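Local coordinates for protein cephalosporin acylase (Bacillus halodurans, PDB 2NLZ) that is probably an amide-cleaving acylase of the gamma-glutamyltranspeptidase family of N-terminal nucleophile hydrolases, at residues Gly69-Ala74 against Pro116-Gly121; Gly84-Gly89 against Gly414-His419. The protein carries 1 engineered substitution. All coordinates share one frame; numbering follows the deposited sequence.

Contact 1: residues Gly69-Ala74 against Pro116-Gly121; sequences GSDAFA and PVTVPG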
# COMPACT_ATOMS: atom_id res chain seq x y z
N GLY D 69 -35.04 16.95 -18.92
CA GLY D 69 -36.20 16.41 -18.22
C GLY D 69 -35.95 15.95 -16.79
O GLY D 69 -36.66 15.09 -16.28
N SER D 70 -34.93 16.54 -16.15
CA SER D 70 -34.61 16.24 -14.75
C SER D 70 -35.43 17.10 -13.81
O SER D 70 -36.07 18.05 -14.25
CB SER D 70 -33.13 16.52 -14.49
OG SER D 70 -32.30 15.56 -15.12
N ASP D 71 -35.41 16.77 -12.53
CA ASP D 71 -35.67 17.82 -11.54
C ASP D 71 -34.39 18.17 -10.78
O ASP D 71 -33.38 17.49 -10.94
CB ASP D 71 -36.91 17.60 -10.64
CG ASP D 71 -37.08 16.19 -10.17
OD1 ASP D 71 -38.25 15.80 -9.98
OD2 ASP D 71 -36.07 15.48 -9.98
N ALA D 72 -34.43 19.25 -10.00
CA ALA D 72 -33.24 19.81 -9.36
C ALA D 72 -33.47 20.25 -7.91
O ALA D 72 -34.61 20.37 -7.48
CB ALA D 72 -32.72 20.98 -10.18
N PHE D 73 -32.39 20.49 -7.18
CA PHE D 73 -32.45 21.03 -5.82
C PHE D 73 -31.26 21.96 -5.59
O PHE D 73 -30.18 21.77 -6.17
CB PHE D 73 -32.39 19.91 -4.78
CG PHE D 73 -33.70 19.20 -4.56
CD1 PHE D 73 -34.55 19.58 -3.53
CD2 PHE D 73 -34.07 18.10 -5.34
CE1 PHE D 73 -35.74 18.91 -3.31
CE2 PHE D 73 -35.27 17.42 -5.13
CZ PHE D 73 -36.10 17.83 -4.11
N ALA D 74 -31.45 22.97 -4.73
CA ALA D 74 -30.36 23.91 -4.44
C ALA D 74 -30.40 24.49 -3.03
O ALA D 74 -31.47 24.78 -2.50
CB ALA D 74 -30.31 25.04 -5.46
N PRO D 116 -43.40 5.96 -15.00
CA PRO D 116 -42.75 6.55 -13.83
C PRO D 116 -42.31 8.01 -13.99
O PRO D 116 -41.61 8.53 -13.12
CB PRO D 116 -41.50 5.68 -13.67
CG PRO D 116 -41.13 5.36 -15.07
CD PRO D 116 -42.43 5.21 -15.82
N VAL D 117 -42.70 8.65 -15.08
CA VAL D 117 -42.33 10.04 -15.34
C VAL D 117 -43.16 11.03 -14.51
O VAL D 117 -44.39 11.05 -14.61
CB VAL D 117 -42.49 10.39 -16.83
CG1 VAL D 117 -42.05 11.83 -17.09
CG2 VAL D 117 -41.70 9.41 -17.70
N THR D 118 -42.48 11.83 -13.69
CA THR D 118 -43.10 12.97 -12.99
C THR D 118 -42.68 14.26 -13.70
O THR D 118 -41.76 14.23 -14.52
CB THR D 118 -42.68 13.01 -11.51
OG1 THR D 118 -41.26 13.22 -11.39
CG2 THR D 118 -43.07 11.73 -10.83
N VAL D 119 -43.32 15.39 -13.38
CA VAL D 119 -42.96 16.63 -14.08
C VAL D 119 -41.51 17.03 -13.79
O VAL D 119 -41.09 17.08 -12.64
CB VAL D 119 -43.96 17.84 -13.87
CG1 VAL D 119 -45.34 17.48 -14.36
CG2 VAL D 119 -44.04 18.30 -12.43
N PRO D 120 -40.72 17.22 -14.87
CA PRO D 120 -39.35 17.68 -14.76
C PRO D 120 -39.30 19.08 -14.17
O PRO D 120 -39.75 20.03 -14.80
CB PRO D 120 -38.88 17.73 -16.21
CG PRO D 120 -39.77 16.82 -16.94
CD PRO D 120 -41.10 16.96 -16.27
N GLY D 121 -38.74 19.21 -12.97
CA GLY D 121 -38.67 20.50 -12.29
C GLY D 121 -37.44 21.38 -12.53
O GLY D 121 -37.44 22.57 -12.17
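Gly-69 meets Pro-120 through its carbonyl: the oxygen lies near two ring carbons of the proline, with Gly-69 O 3.5 Å from Pro-120 CB and 3.6 Å from Pro-120 CG. The ring also reaches the glycine itself, its CG coming 3.8 Å from Gly-69 CA, and the backbones meet at a slant, the short segments being 59° apart in direction. At Ser-70 the main chain makes the contact. Ser-70 O lies 3.3 Å from Pro-120 CA and is also close to Gly-121 N, but that N-H is badly angled toward it, so the pair is close without being hydrogen-bonded. The serine side chain turns from the loop, and its hydroxyl is engaged by Asn-377 and by the carbonyl of Gly-67. Asp-71 follows with its methylene group: Asp-71 CB sits 3.4 Å from Gly-121 N and 3.8 Å from Gly-121 CA, against a backbone bare of any side chain. With CG between the backbone N and the carbonyl carbon (chi1 42°), the carboxylate stays at a distance from the loop, Val-119 O being the nearest loop atom to OD1 at 4.1 Å; OD1 is held by weak hydrogen bonds from Gln-395 and from Gly-89 N. Gln-395 also donates weakly to Thr-118 O, so one amide ties the aspartate to the loop indirectly. Ala-72 only grazes Gly-121, its methyl packing instead on Ala-122. A backbone bond between Ser-70 and Ala-122 fastens the strand entry to the first turn of helix 122-133. The junction is consistent with the layered architecture of Ntn hydrolases: residues 69-70 lead into strand 71-78, which pairs antiparallel with its neighbours, and residues 118-121 lead into a helix packed against it.

Contact 2: residues Gly84-Gly89 against Gly414-His419; sequences GLNGSG and GKRTYH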
# COMPACT_ATOMS: atom_id res chain seq x y z
N GLY D 84 -33.32 27.69 0.29
CA GLY D 84 -33.50 26.34 -0.26
C GLY D 84 -34.49 26.27 -1.40
O GLY D 84 -35.64 26.70 -1.25
N LEU D 85 -34.07 25.73 -2.54
CA LEU D 85 -34.96 25.63 -3.70
C LEU D 85 -35.37 24.20 -3.97
O LEU D 85 -34.53 23.33 -4.21
CB LEU D 85 -34.32 26.25 -4.95
CG LEU D 85 -35.24 26.40 -6.17
CD1 LEU D 85 -36.48 27.22 -5.83
CD2 LEU D 85 -34.52 27.02 -7.37
N ASN D 86 -36.68 23.96 -3.93
CA ASN D 86 -37.22 22.63 -4.21
C ASN D 86 -37.70 22.58 -5.63
O ASN D 86 -38.87 22.86 -5.91
CB ASN D 86 -38.36 22.28 -3.24
CG ASN D 86 -38.73 20.80 -3.29
OD1 ASN D 86 -38.71 20.18 -4.35
ND2 ASN D 86 -39.07 20.23 -2.13
N GLY D 87 -36.82 22.19 -6.54
CA GLY D 87 -37.20 22.06 -7.92
C GLY D 87 -37.68 20.67 -8.27
O GLY D 87 -37.45 20.21 -9.38
N SER D 88 -38.34 20.00 -7.32
CA SER D 88 -38.86 18.66 -7.56
C SER D 88 -40.29 18.75 -8.05
O SER D 88 -41.14 19.35 -7.40
CB SER D 88 -38.82 17.84 -6.28
OG SER D 88 -39.52 16.62 -6.42
N GLY D 89 -40.55 18.14 -9.20
CA GLY D 89 -41.89 18.15 -9.76
C GLY D 89 -42.78 17.07 -9.20
O GLY D 89 -42.31 16.04 -8.72
N GLY D 414 -50.51 14.34 -8.18
CA GLY D 414 -50.09 15.69 -7.79
C GLY D 414 -49.22 15.74 -6.56
O GLY D 414 -49.02 16.80 -5.98
N LYS D 415 -48.70 14.59 -6.17
CA LYS D 415 -47.82 14.48 -5.01
C LYS D 415 -46.39 14.33 -5.51
O LYS D 415 -46.17 13.69 -6.54
CB LYS D 415 -48.24 13.27 -4.18
CG LYS D 415 -47.34 12.94 -3.01
CD LYS D 415 -47.75 11.60 -2.40
CE LYS D 415 -47.13 11.41 -1.04
NZ LYS D 415 -47.42 10.07 -0.49
N ARG D 416 -45.42 14.91 -4.82
CA ARG D 416 -44.03 14.62 -5.17
C ARG D 416 -43.40 13.64 -4.17
O ARG D 416 -43.72 13.67 -2.98
CB ARG D 416 -43.20 15.90 -5.33
CG ARG D 416 -43.32 16.83 -4.17
CD ARG D 416 -43.61 18.24 -4.61
NE ARG D 416 -43.91 19.07 -3.45
CZ ARG D 416 -43.20 20.13 -3.07
NH1 ARG D 416 -42.14 20.51 -3.78
NH2 ARG D 416 -43.55 20.81 -2.00
N THR D 417 -42.54 12.76 -4.68
CA THR D 417 -42.06 11.61 -3.92
C THR D 417 -40.80 11.88 -3.09
O THR D 417 -40.11 12.88 -3.30
CB THR D 417 -41.76 10.41 -4.83
OG1 THR D 417 -41.24 9.34 -4.05
CG2 THR D 417 -40.76 10.80 -5.91
N TYR D 418 -40.55 10.96 -2.16
CA TYR D 418 -39.25 10.77 -1.53
C TYR D 418 -38.19 10.91 -2.61
O TYR D 418 -38.19 10.17 -3.60
CB TYR D 418 -39.20 9.37 -0.91
CG TYR D 418 -37.92 8.99 -0.20
CD1 TYR D 418 -36.85 8.43 -0.90
CD2 TYR D 418 -37.78 9.15 1.18
CE1 TYR D 418 -35.68 8.08 -0.25
CE2 TYR D 418 -36.61 8.80 1.83
CZ TYR D 418 -35.57 8.26 1.11
OH TYR D 418 -34.41 7.90 1.76
N HIS D 419 -37.29 11.87 -2.41
CA HIS D 419 -36.29 12.23 -3.42
C HIS D 419 -34.89 11.97 -2.91
O HIS D 419 -34.57 12.34 -1.78
CB HIS D 419 -36.45 13.71 -3.79
CG HIS D 419 -36.34 13.98 -5.26
ND1 HIS D 419 -35.13 14.03 -5.92
CD2 HIS D 419 -37.29 14.21 -6.19
CE1 HIS D 419 -35.34 14.29 -7.20
NE2 HIS D 419 -36.65 14.40 -7.39
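An Asx turn headed by Asn-86 ends strand 81-87 and sets Asn-86 and Ser-88 against Arg-416 and His-419 of the loop that precedes strand 424-428. Asn-86 OD1 accepts from Ser-88 N at 3.0 Å, with an N-H...O angle of 148° and the donor in the carbonyl plane. This bond helps fix the rotation of the amide, whose ND2 is taken by Asn-270. Arg-416 NH1 comes up obliquely to the amide group, 3.5 Å from Asn-86 CG, and the amide and guanidinium planes are turned 38° from each other. NH1 is about as far from OD1, but its angle is too poor for a hydrogen bond, so NH1 merely lies against the amide, and the arginine finds its charge partner in a salt bridge from NE to Glu-317. An alanine in place of Asn-86 would probably cost the turn its acceptor, leaving Ser-88 N without that partner and Arg-416 NH1 without the amide beside it. Farther back along the arginine, CD lies 3.9 Å from Ser-88 O, which sits at the guanidinium edge near its plane, while CB is 3.5 Å from Gly-89 O. The aliphatic part of the side chain thus follows the backbone of residues 88-89. Ser-88 OG, anti to the backbone N (chi1 170°), stands 3.3 Å from His-419 CD2, approaching the ring obliquely. Strand 71-78 also borders this buried junction, where Phe-73 packs on Ser-88 and meets the His-419 ring edge-to-face; strand 250-259 pairs with strand 81-87 through Asn-86 and Glu-250, and Tyr-418 leans on helix 294-314.

Contacts 1 and 2 lie on the same side of the molecule's centre, about 8 Å apart between centres, and are joined by a beta hairpin: strands 71-78 and 81-87 follow each other and pair antiparallel. Ala-74 O and Leu-85 N, 2.8 Å apart, are probably hydrogen-bonded, as are Ala-72 N and Gly-87 O. Along the chain the segments alternate, 69-74, 84-89, 116-121 and 414-419; both loops follow the hairpin, one soon after it and one some 325 residues on. Asp-71 OD2 reaches His-419 NE2 in a weak hydrogen bond that connects the two contacts directly. Together they knit distant parts of the gamma-glutamyltranspeptidase-type chain around one end of this central hairpin.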